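Local coordinates for protein CymD (Pseudomonas putida, PDB 6Z34) that forms a FadL-family outer-membrane channel that probably takes up monoaromatic hydrocarbons by lateral diffusion during their biodegradation, at residues Ile19-Phe23 with Ala295-Asp299; Val12-Gly17 with Arg354-His358; Ser375-Thr379 with Tyr401-Lys405; Pro34-Thr38 with Ser142-Gln146. All blocks are in the same frame, centred on the assembly; numbering follows the deposited sequence.

Interaction 1 of 4, residues Ile19-Phe23 with Ala295-Asp299; sequences IGAAF and AVAFD
Two consecutive amides of the segment 19-23 converge on one carboxylate oxygen, D299 OD2. The straighter bond comes from A21, whose N lies 2.8 Å from D299 OD2 with an N-H...O angle of 169° and approaches on the syn side, close to the carboxylate plane. G20 N lies at the same 2.8 Å from D299 OD2 but comes from above that plane, and its N-H...O angle is only 145°. The other oxygen works through a water, which accepts from A22 N (3.0 Å) and donates to D299 OD1 (2.8 Å). A single acid therefore serves three successive backbone N-H groups, two directly and A22 N through the water, and its rotation is fixed at both oxygens. G20 suits the bend: its backbone angles would jam a CB against the carbonyl O of I19. The segment is part of the N-terminal region that, as in FadL, probably forms the hatch inside the barrel, and D299 lies on barrel strand 294-303, between strands 281-289 and 336-347. Apolar groups extend the contact along the strand. The I19 side chain lies over A297, with its CG1 3.8 Å from A297 CB, while CG2 reaches the backbone near F298. F23 has CG anti to its backbone N (chi1 -169°), which carries the ring toward the start of the segment 295-299. There the methyl of A295 meets the ring at its edge, near the ring plane, with F23 CE2 3.8 Å from A295 CB. Beyond, A22 O accepts a hydrogen bond from R235, and the F23 side chain also touches S287 and Q344.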
loop_
_atom_site.group_PDB
_atom_site.type_symbol
_atom_site.label_atom_id
_atom_site.label_comp_id
_atom_site.label_asym_id
_atom_site.label_seq_id
_atom_site.Cartn_x
_atom_site.Cartn_y
_atom_site.Cartn_z
ATOM N N ILE A 19 12.351 7.770 -1.270
ATOM C CA ILE A 19 13.122 7.553 -2.488
ATOM C C ILE A 19 13.446 6.071 -2.652
ATOM O O ILE A 19 13.311 5.287 -1.706
ATOM C CB ILE A 19 14.387 8.418 -2.468
ATOM C CG1 ILE A 19 15.204 8.093 -1.214
ATOM C CG2 ILE A 19 13.989 9.914 -2.508
ATOM C CD1 ILE A 19 16.170 6.889 -1.366
ATOM N N GLY A 20 13.911 5.682 -3.841
ATOM C CA GLY A 20 14.374 4.327 -4.058
ATOM C C GLY A 20 14.519 3.916 -5.511
ATOM O O GLY A 20 14.980 2.810 -5.798
ATOM N N ALA A 21 14.121 4.789 -6.440
ATOM C CA ALA A 21 14.223 4.463 -7.862
ATOM C C ALA A 21 15.670 4.204 -8.292
ATOM O O ALA A 21 15.917 3.424 -9.219
ATOM C CB ALA A 21 13.630 5.602 -8.688
ATOM N N ALA A 22 16.631 4.870 -7.654
ATOM C CA ALA A 22 18.031 4.732 -8.000
ATOM C C ALA A 22 18.907 4.461 -6.785
ATOM O O ALA A 22 20.091 4.148 -6.949
ATOM C CB ALA A 22 18.535 6.001 -8.715
ATOM N N PHE A 23 18.359 4.550 -5.583
ATOM C CA PHE A 23 19.131 4.436 -4.364
ATOM C C PHE A 23 18.986 3.040 -3.766
ATOM O O PHE A 23 17.877 2.502 -3.694
ATOM C CB PHE A 23 18.675 5.479 -3.359
ATOM C CG PHE A 23 19.581 5.594 -2.190
ATOM C CD1 PHE A 23 19.314 4.900 -1.006
ATOM C CD2 PHE A 23 20.712 6.383 -2.267
ATOM C CE1 PHE A 23 20.178 5.010 0.059
ATOM C CE2 PHE A 23 21.558 6.504 -1.192
ATOM C CZ PHE A 23 21.293 5.832 -0.032
ATOM N N ALA A 295 25.099 10.983 0.553
ATOM C CA ALA A 295 24.310 10.868 -0.667
ATOM C C ALA A 295 23.025 11.685 -0.548
ATOM O O ALA A 295 22.527 11.931 0.554
ATOM C CB ALA A 295 23.967 9.407 -0.955
ATOM N N VAL A 296 22.488 12.113 -1.689
ATOM C CA VAL A 296 21.138 12.664 -1.758
ATOM C C VAL A 296 20.397 11.993 -2.905
ATOM O O VAL A 296 20.979 11.692 -3.953
ATOM C CB VAL A 296 21.103 14.206 -1.914
ATOM C CG1 VAL A 296 22.015 14.896 -0.901
ATOM C CG2 VAL A 296 21.435 14.627 -3.330
ATOM N N ALA A 297 19.113 11.724 -2.688
ATOM C CA ALA A 297 18.272 11.088 -3.685
ATOM C C ALA A 297 17.008 11.918 -3.866
ATOM O O ALA A 297 16.571 12.617 -2.943
ATOM C CB ALA A 297 17.925 9.659 -3.276
ATOM N N PHE A 298 16.432 11.855 -5.067
ATOM C CA PHE A 298 15.192 12.570 -5.368
ATOM C C PHE A 298 14.418 11.729 -6.359
ATOM O O PHE A 298 15.006 11.245 -7.335
ATOM C CB PHE A 298 15.438 13.962 -5.957
ATOM C CG PHE A 298 14.194 14.616 -6.530
ATOM C CD1 PHE A 298 13.358 15.377 -5.728
ATOM C CD2 PHE A 298 13.868 14.474 -7.875
ATOM C CE1 PHE A 298 12.213 15.977 -6.250
ATOM C CE2 PHE A 298 12.725 15.066 -8.400
ATOM C CZ PHE A 298 11.897 15.817 -7.585
ATOM N N ASP A 299 13.114 11.543 -6.107
ATOM C CA ASP A 299 12.274 10.715 -6.965
ATOM C C ASP A 299 10.982 11.438 -7.301
ATOM O O ASP A 299 10.440 12.205 -6.493
ATOM C CB ASP A 299 11.922 9.363 -6.324
ATOM C CG ASP A 299 13.124 8.423 -6.219
ATOM O OD1 ASP A 299 14.273 8.857 -6.450
ATOM O OD2 ASP A 299 12.910 7.225 -5.949
HETATM O O HOH W 1 16.573 7.357 -5.978
#

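Interaction 2 of 4, residues Val12-Gly17 with Arg354-His358; sequences VSQGMG and RAGVH
V12 lies over one face of the R354 guanidinium: its CG2 sits above the centre of the group, 3.6 Å from the plane, and its CG1 comes within 3.5 Å of R354 NE. M16 meets the same arginine further back, at the aliphatic shaft, where its CG is 3.6 Å from R354 CD. M16 and R354 cross obliquely, and the bend of M16 at chi3 (-93°) keeps CE near R354 CD. Helix 10-15 ends in a Schellman motif, with positive phi at G17 and bonds from G18 N to S13 O and G17 N to Q14 O. This turn lies almost against the strand, neither glycine carrying a side chain: G356 CA is 3.9 Å from G17 CA and 3.6 Å from G17 N. On the H358 side, G17 O stands at the edge of the imidazole, near its plane, 3.5 Å from H358 CD2. Outside the two segments, R354 NE pairs with Q344 OE1, R354 NH1 with S386 OG and G17 O with S340 OG. The contact thus relies on van der Waals fit between helix end and barrel wall: V12 covers one guanidinium face and M16 lies against the aliphatic part, while Q344 and S386 take N-H groups.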
loop_
_atom_site.group_PDB
_atom_site.type_symbol
_atom_site.label_atom_id
_atom_site.label_comp_id
_atom_site.label_asym_id
_atom_site.label_seq_id
_atom_site.Cartn_x
_atom_site.Cartn_y
_atom_site.Cartn_z
ATOM N N VAL A 12 14.924 2.603 5.267
ATOM C CA VAL A 12 15.936 3.413 4.593
ATOM C C VAL A 12 15.272 4.337 3.582
ATOM O O VAL A 12 15.564 5.543 3.520
ATOM C CB VAL A 12 16.984 2.504 3.923
ATOM C CG1 VAL A 12 17.960 3.324 3.140
ATOM C CG2 VAL A 12 17.715 1.632 4.962
ATOM N N SER A 13 14.383 3.774 2.764
ATOM C CA SER A 13 13.570 4.577 1.864
ATOM C C SER A 13 12.681 5.548 2.643
ATOM O O SER A 13 12.662 6.751 2.356
ATOM C CB SER A 13 12.745 3.646 0.990
ATOM O OG SER A 13 11.604 4.284 0.516
ATOM N N GLN A 14 11.956 5.053 3.655
ATOM C CA GLN A 14 11.061 5.941 4.405
ATOM C C GLN A 14 11.837 7.015 5.158
ATOM O O GLN A 14 11.370 8.147 5.282
ATOM C CB GLN A 14 10.187 5.147 5.383
ATOM C CG GLN A 14 9.043 4.368 4.742
ATOM C CD GLN A 14 8.247 3.549 5.748
ATOM O OE1 GLN A 14 8.019 3.980 6.877
ATOM N NE2 GLN A 14 7.829 2.359 5.342
ATOM N N GLY A 15 13.018 6.679 5.686
ATOM C CA GLY A 15 13.807 7.686 6.370
ATOM C C GLY A 15 14.246 8.804 5.456
ATOM O O GLY A 15 14.587 9.897 5.934
ATOM N N MET A 16 14.231 8.560 4.145
ATOM C CA MET A 16 14.655 9.521 3.136
ATOM C C MET A 16 13.470 9.981 2.292
ATOM O O MET A 16 13.602 10.184 1.083
ATOM C CB MET A 16 15.749 8.900 2.265
ATOM C CG MET A 16 16.984 8.435 3.061
ATOM S SD MET A 16 18.424 7.997 2.038
ATOM C CE MET A 16 18.061 6.278 1.921
ATOM N N GLY A 17 12.297 10.103 2.920
ATOM C CA GLY A 17 11.151 10.697 2.269
ATOM C C GLY A 17 10.503 9.875 1.178
ATOM O O GLY A 17 9.653 10.410 0.469
ATOM N N ARG A 354 19.685 9.675 8.293
ATOM C CA ARG A 354 18.860 9.980 7.130
ATOM C C ARG A 354 17.802 11.033 7.464
ATOM O O ARG A 354 17.379 11.177 8.610
ATOM C CB ARG A 354 18.152 8.730 6.591
ATOM C CG ARG A 354 18.932 7.454 6.715
ATOM C CD ARG A 354 18.504 6.466 5.660
ATOM N NE ARG A 354 19.516 5.434 5.498
ATOM C CZ ARG A 354 19.733 4.453 6.368
ATOM N NH1 ARG A 354 18.996 4.352 7.467
ATOM N NH2 ARG A 354 20.695 3.565 6.134
ATOM N N ALA A 355 17.366 11.765 6.439
ATOM C CA ALA A 355 16.250 12.700 6.574
ATOM C C ALA A 355 15.600 12.873 5.208
ATOM O O ALA A 355 16.258 12.706 4.180
ATOM C CB ALA A 355 16.691 14.056 7.131
ATOM N N GLY A 356 14.307 13.196 5.201
ATOM C CA GLY A 356 13.602 13.278 3.935
ATOM C C GLY A 356 12.344 14.112 4.003
ATOM O O GLY A 356 11.806 14.384 5.081
ATOM N N VAL A 357 11.873 14.506 2.819
ATOM C CA VAL A 357 10.631 15.239 2.651
ATOM C C VAL A 357 9.809 14.543 1.580
ATOM O O VAL A 357 10.340 14.111 0.551
ATOM C CB VAL A 357 10.878 16.711 2.265
ATOM C CG1 VAL A 357 9.565 17.433 2.075
ATOM C CG2 VAL A 357 11.691 17.404 3.327
ATOM N N HIS A 358 8.505 14.469 1.807
ATOM C CA HIS A 358 7.587 13.780 0.920
ATOM C C HIS A 358 6.414 14.706 0.611
ATOM O O HIS A 358 5.882 15.353 1.519
ATOM C CB HIS A 358 7.144 12.487 1.594
ATOM C CG HIS A 358 6.135 11.713 0.825
ATOM N ND1 HIS A 358 4.783 11.812 1.064
ATOM C CD2 HIS A 358 6.279 10.822 -0.181
ATOM C CE1 HIS A 358 4.135 11.014 0.236
ATOM N NE2 HIS A 358 5.020 10.395 -0.524
#

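Interaction 3 of 4, residues Ser375-Thr379 with Tyr401-Lys405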
loop_
_atom_site.group_PDB
_atom_site.type_symbol
_atom_site.label_atom_id
_atom_site.label_comp_id
_atom_site.label_asym_id
_atom_site.label_seq_id
_atom_site.Cartn_x
_atom_site.Cartn_y
_atom_site.Cartn_z
ATOM N N SER A 375 -7.113 20.666 -4.747
ATOM C CA SER A 375 -7.058 19.686 -3.676
ATOM C C SER A 375 -5.906 20.034 -2.749
ATOM O O SER A 375 -4.879 20.555 -3.188
ATOM C CB SER A 375 -6.871 18.274 -4.230
ATOM O OG SER A 375 -5.492 17.956 -4.330
ATOM N N THR A 376 -6.083 19.741 -1.462
ATOM C CA THR A 376 -5.008 19.951 -0.498
ATOM C C THR A 376 -3.977 18.845 -0.644
ATOM O O THR A 376 -4.347 17.670 -0.702
ATOM C CB THR A 376 -5.537 19.966 0.931
ATOM O OG1 THR A 376 -6.520 21.002 1.061
ATOM C CG2 THR A 376 -4.392 20.211 1.917
ATOM N N PRO A 377 -2.692 19.172 -0.720
ATOM C CA PRO A 377 -1.666 18.130 -0.823
ATOM C C PRO A 377 -1.349 17.530 0.539
ATOM O O PRO A 377 -1.615 18.108 1.592
ATOM C CB PRO A 377 -0.456 18.888 -1.381
ATOM C CG PRO A 377 -0.601 20.223 -0.799
ATOM C CD PRO A 377 -2.099 20.517 -0.723
ATOM N N THR A 378 -0.771 16.346 0.511
ATOM C CA THR A 378 -0.279 15.739 1.736
ATOM C C THR A 378 1.235 15.869 1.765
ATOM O O THR A 378 1.903 15.584 0.769
ATOM C CB THR A 378 -0.716 14.281 1.852
ATOM O OG1 THR A 378 0.037 13.637 2.889
ATOM C CG2 THR A 378 -0.537 13.553 0.539
ATOM N N THR A 379 1.761 16.359 2.882
ATOM C CA THR A 379 3.194 16.517 3.073
ATOM C C THR A 379 3.646 15.647 4.238
ATOM O O THR A 379 2.902 15.438 5.201
ATOM C CB THR A 379 3.573 17.968 3.355
ATOM O OG1 THR A 379 2.931 18.396 4.561
ATOM C CG2 THR A 379 3.143 18.894 2.195
ATOM N N TYR A 401 6.314 11.734 9.856
ATOM C CA TYR A 401 5.120 12.466 10.267
ATOM C C TYR A 401 4.471 13.055 9.026
ATOM O O TYR A 401 5.088 13.869 8.339
ATOM C CB TYR A 401 5.469 13.568 11.270
ATOM C CG TYR A 401 4.289 14.153 12.040
ATOM C CD1 TYR A 401 3.063 14.409 11.421
ATOM C CD2 TYR A 401 4.410 14.468 13.388
ATOM C CE1 TYR A 401 1.998 14.955 12.124
ATOM C CE2 TYR A 401 3.346 15.014 14.101
ATOM C CZ TYR A 401 2.147 15.253 13.463
ATOM O OH TYR A 401 1.100 15.793 14.177
ATOM N N GLY A 402 3.230 12.653 8.749
ATOM C CA GLY A 402 2.465 13.199 7.642
ATOM C C GLY A 402 1.224 13.962 8.078
ATOM O O GLY A 402 0.697 13.744 9.174
ATOM N N PHE A 403 0.735 14.838 7.197
ATOM C CA PHE A 403 -0.360 15.758 7.469
ATOM C C PHE A 403 -1.146 15.975 6.185
ATOM O O PHE A 403 -0.554 16.115 5.110
ATOM C CB PHE A 403 0.166 17.100 7.982
ATOM C CG PHE A 403 -0.640 17.691 9.099
ATOM C CD1 PHE A 403 -0.263 17.502 10.419
ATOM C CD2 PHE A 403 -1.761 18.454 8.831
ATOM C CE1 PHE A 403 -0.994 18.055 11.452
ATOM C CE2 PHE A 403 -2.497 19.013 9.860
ATOM C CZ PHE A 403 -2.113 18.811 11.174
ATOM N N LYS A 404 -2.473 15.999 6.295
ATOM C CA LYS A 404 -3.347 16.302 5.173
ATOM C C LYS A 404 -4.367 17.343 5.607
ATOM O O LYS A 404 -4.676 17.479 6.794
ATOM C CB LYS A 404 -4.090 15.064 4.646
ATOM C CG LYS A 404 -3.218 13.885 4.265
ATOM C CD LYS A 404 -4.074 12.731 3.734
ATOM C CE LYS A 404 -3.326 11.401 3.757
ATOM N NZ LYS A 404 -4.088 10.310 3.074
ATOM N N LYS A 405 -4.883 18.072 4.619
ATOM C CA LYS A 405 -5.953 19.056 4.811
ATOM C C LYS A 405 -5.681 20.019 5.967
ATOM O O LYS A 405 -6.577 20.740 6.406
ATOM C CB LYS A 405 -7.293 18.345 5.030
ATOM C CG LYS A 405 -7.902 17.717 3.777
ATOM C CD LYS A 405 -8.806 16.538 4.132
ATOM C CE LYS A 405 -9.864 16.298 3.069
ATOM N NZ LYS A 405 -10.767 17.474 2.952
#
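T379 and F403 form an antiparallel hydrogen-bonded pair in the beta hairpin made by strands 378-388 and 393-404, two neighbouring staves of the barrel. The segments lie at the open ends of the hairpin, remote from its turn, and residues 366-373, shortly before, and 406-419, directly after, are not modelled. This fits the mobile loops that usually cap the extracellular rim of such barrels.

Backbone bonds set the register. F403 N donates to T379 O at 3.0 Å (144° at the hydrogen), and T379 N donates to F403 O at 3.2 Å (150°). CA-H...O contacts support each acceptor, with G402 CA 3.3 Å from T379 O and T378 CA 3.4 Å from F403 O. On the outer sides, the strands pair with A360 of strand 351-362 and with Q425 and H423 of strand 422-437.

One side-chain hydroxyl joins this group. T378 holds OG1 anti to its backbone N (chi1 166°), which brings it to F403 O for a weak hydrogen bond of 3.4 Å. That carbonyl thus receives a main-chain N-H and a hydroxyl, as well as the CA contact.

Packing is confined to a few surface groups. T378 and K404 lie side by side and point the same way, the lysine running out extended beyond CG, and T378 CB stands a tight 3.5 Å from K404 CG. Past the last backbone bond, the methyl of T376 closes on the other chain segment, with CG2 only 3.5 Å from K405 CA.

Interaction 4 of 4, residues Pro34-Thr38 with Ser142-Gln146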
loop_
_atom_site.group_PDB
_atom_site.type_symbol
_atom_site.label_atom_id
_atom_site.label_comp_id
_atom_site.label_asym_id
_atom_site.label_seq_id
_atom_site.Cartn_x
_atom_site.Cartn_y
_atom_site.Cartn_z
ATOM N N PRO A 34 13.369 -3.080 -8.406
ATOM C CA PRO A 34 14.208 -4.263 -8.178
ATOM C C PRO A 34 15.570 -4.187 -8.850
ATOM O O PRO A 34 16.471 -4.935 -8.456
ATOM C CB PRO A 34 13.358 -5.415 -8.739
ATOM C CG PRO A 34 12.223 -4.775 -9.480
ATOM C CD PRO A 34 12.033 -3.417 -8.926
ATOM N N ALA A 35 15.777 -3.290 -9.821
ATOM C CA ALA A 35 17.116 -3.148 -10.390
ATOM C C ALA A 35 18.121 -2.729 -9.329
ATOM O O ALA A 35 19.316 -3.027 -9.465
ATOM C CB ALA A 35 17.120 -2.140 -11.544
ATOM N N THR A 36 17.663 -2.086 -8.238
ATOM C CA THR A 36 18.624 -1.627 -7.232
ATOM C C THR A 36 19.216 -2.773 -6.422
ATOM O O THR A 36 20.196 -2.555 -5.701
ATOM C CB THR A 36 18.005 -0.614 -6.267
ATOM O OG1 THR A 36 16.870 -1.187 -5.617
ATOM C CG2 THR A 36 17.627 0.723 -7.008
ATOM N N LEU A 37 18.639 -3.976 -6.510
ATOM C CA LEU A 37 19.179 -5.115 -5.782
ATOM C C LEU A 37 20.582 -5.486 -6.232
ATOM O O LEU A 37 21.330 -6.058 -5.438
ATOM C CB LEU A 37 18.263 -6.319 -5.942
ATOM C CG LEU A 37 16.851 -6.092 -5.432
ATOM C CD1 LEU A 37 15.977 -7.244 -5.890
ATOM C CD2 LEU A 37 16.892 -5.939 -3.913
ATOM N N THR A 38 20.972 -5.159 -7.470
ATOM C CA THR A 38 22.364 -5.388 -7.862
ATOM C C THR A 38 23.349 -4.537 -7.064
ATOM O O THR A 38 24.546 -4.837 -7.091
ATOM C CB THR A 38 22.573 -5.162 -9.375
ATOM O OG1 THR A 38 22.270 -3.805 -9.742
ATOM C CG2 THR A 38 21.710 -6.105 -10.166
ATOM N N SER A 142 11.407 -12.010 -7.333
ATOM C CA SER A 142 12.157 -10.899 -7.891
ATOM C C SER A 142 13.517 -11.373 -8.363
ATOM O O SER A 142 14.107 -12.301 -7.797
ATOM C CB SER A 142 12.332 -9.783 -6.875
ATOM O OG SER A 142 12.741 -8.581 -7.502
ATOM N N ALA A 143 14.005 -10.719 -9.414
ATOM C CA ALA A 143 15.311 -11.022 -9.973
ATOM C C ALA A 143 15.892 -9.740 -10.541
ATOM O O ALA A 143 15.153 -8.841 -10.950
ATOM C CB ALA A 143 15.220 -12.099 -11.063
ATOM N N ALA A 144 17.225 -9.662 -10.574
ATOM C CA ALA A 144 17.883 -8.496 -11.133
ATOM C C ALA A 144 19.205 -8.933 -11.757
ATOM O O ALA A 144 19.765 -9.981 -11.419
ATOM C CB ALA A 144 18.097 -7.410 -10.072
ATOM N N TYR A 145 19.687 -8.123 -12.697
ATOM C CA TYR A 145 20.829 -8.513 -13.507
ATOM C C TYR A 145 21.613 -7.269 -13.885
ATOM O O TYR A 145 21.020 -6.268 -14.305
ATOM C CB TYR A 145 20.375 -9.272 -14.763
ATOM C CG TYR A 145 21.508 -9.718 -15.671
ATOM C CD1 TYR A 145 22.346 -10.774 -15.309
ATOM C CD2 TYR A 145 21.739 -9.087 -16.895
ATOM C CE1 TYR A 145 23.380 -11.188 -16.147
ATOM C CE2 TYR A 145 22.777 -9.489 -17.742
ATOM C CZ TYR A 145 23.599 -10.537 -17.355
ATOM O OH TYR A 145 24.624 -10.959 -18.180
ATOM N N GLN A 146 22.940 -7.342 -13.717
ATOM C CA GLN A 146 23.854 -6.303 -14.194
ATOM C C GLN A 146 24.164 -6.593 -15.650
ATOM O O GLN A 146 24.944 -7.499 -15.958
ATOM C CB GLN A 146 25.146 -6.275 -13.387
ATOM C CG GLN A 146 25.081 -5.527 -12.079
ATOM C CD GLN A 146 26.355 -5.697 -11.278
ATOM O OE1 GLN A 146 27.006 -6.736 -11.355
ATOM N NE2 GLN A 146 26.722 -4.677 -10.512
#
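T38 turns its OG1 between its backbone N and carbonyl carbon (chi1 62°), which swings CG2 round to A144, 3.8 Å from A144 CB. T38 OG1 hydrogen-bonds with S152 OG on the next strand and also lies near A35 O. Q146, with CG anti to its carbonyl carbon (chi1 -82°), crosses T38 at an angle, and its CG comes 3.7 Å from T38 CB. The A144 methyl lies at the middle of the contact: P34 O is 3.4 Å from A144 CB, and L37 CB is 4.3 Å away. At the far end, S142 OG sits 3.5 Å from P34 CB and 3.9 Å from L37 CD1, and is hydrogen-bonded with S156 OG and A155 O. The 3-10 turn, evidenced by L37 N to P34 O at 3.1 Å, presents P34, L37 and T38 to the strand and T36 away from it. The small A144 and S142 let this turn, probably part of an N-terminal hatch as in FadL, come close to the wall, with A35 CA 5.5 Å from A144 CA. Strands 94-107 and 151-171 flank strand 131-146; L37 reaches A95 on the first and P34 S156 on the second, while P34 and A35 touch R223 and T227 of strand 198-229.

From the N terminus, residues 12-17 open the widest loop, which interaction 2 closes at strand 351-362. Residues 19-23 follow and close at strand 294-303 in interaction 1, within that span; residues 34-38 close sooner still, at strand 131-146 in interaction 4. The three loops are concentric, without crossing, and tie successive parts of the N-terminal segment to three separated strands of the barrel. Interaction 3 follows in series and closes only the local hairpin of strands 378-388 and 393-404. Interactions 1 and 2 touch where S13 OG hydrogen-bonds I19 O, interactions 1 and 4 where T36 packs against residues 20-23, and interactions 2 and 3 at H358 O and T379 CB.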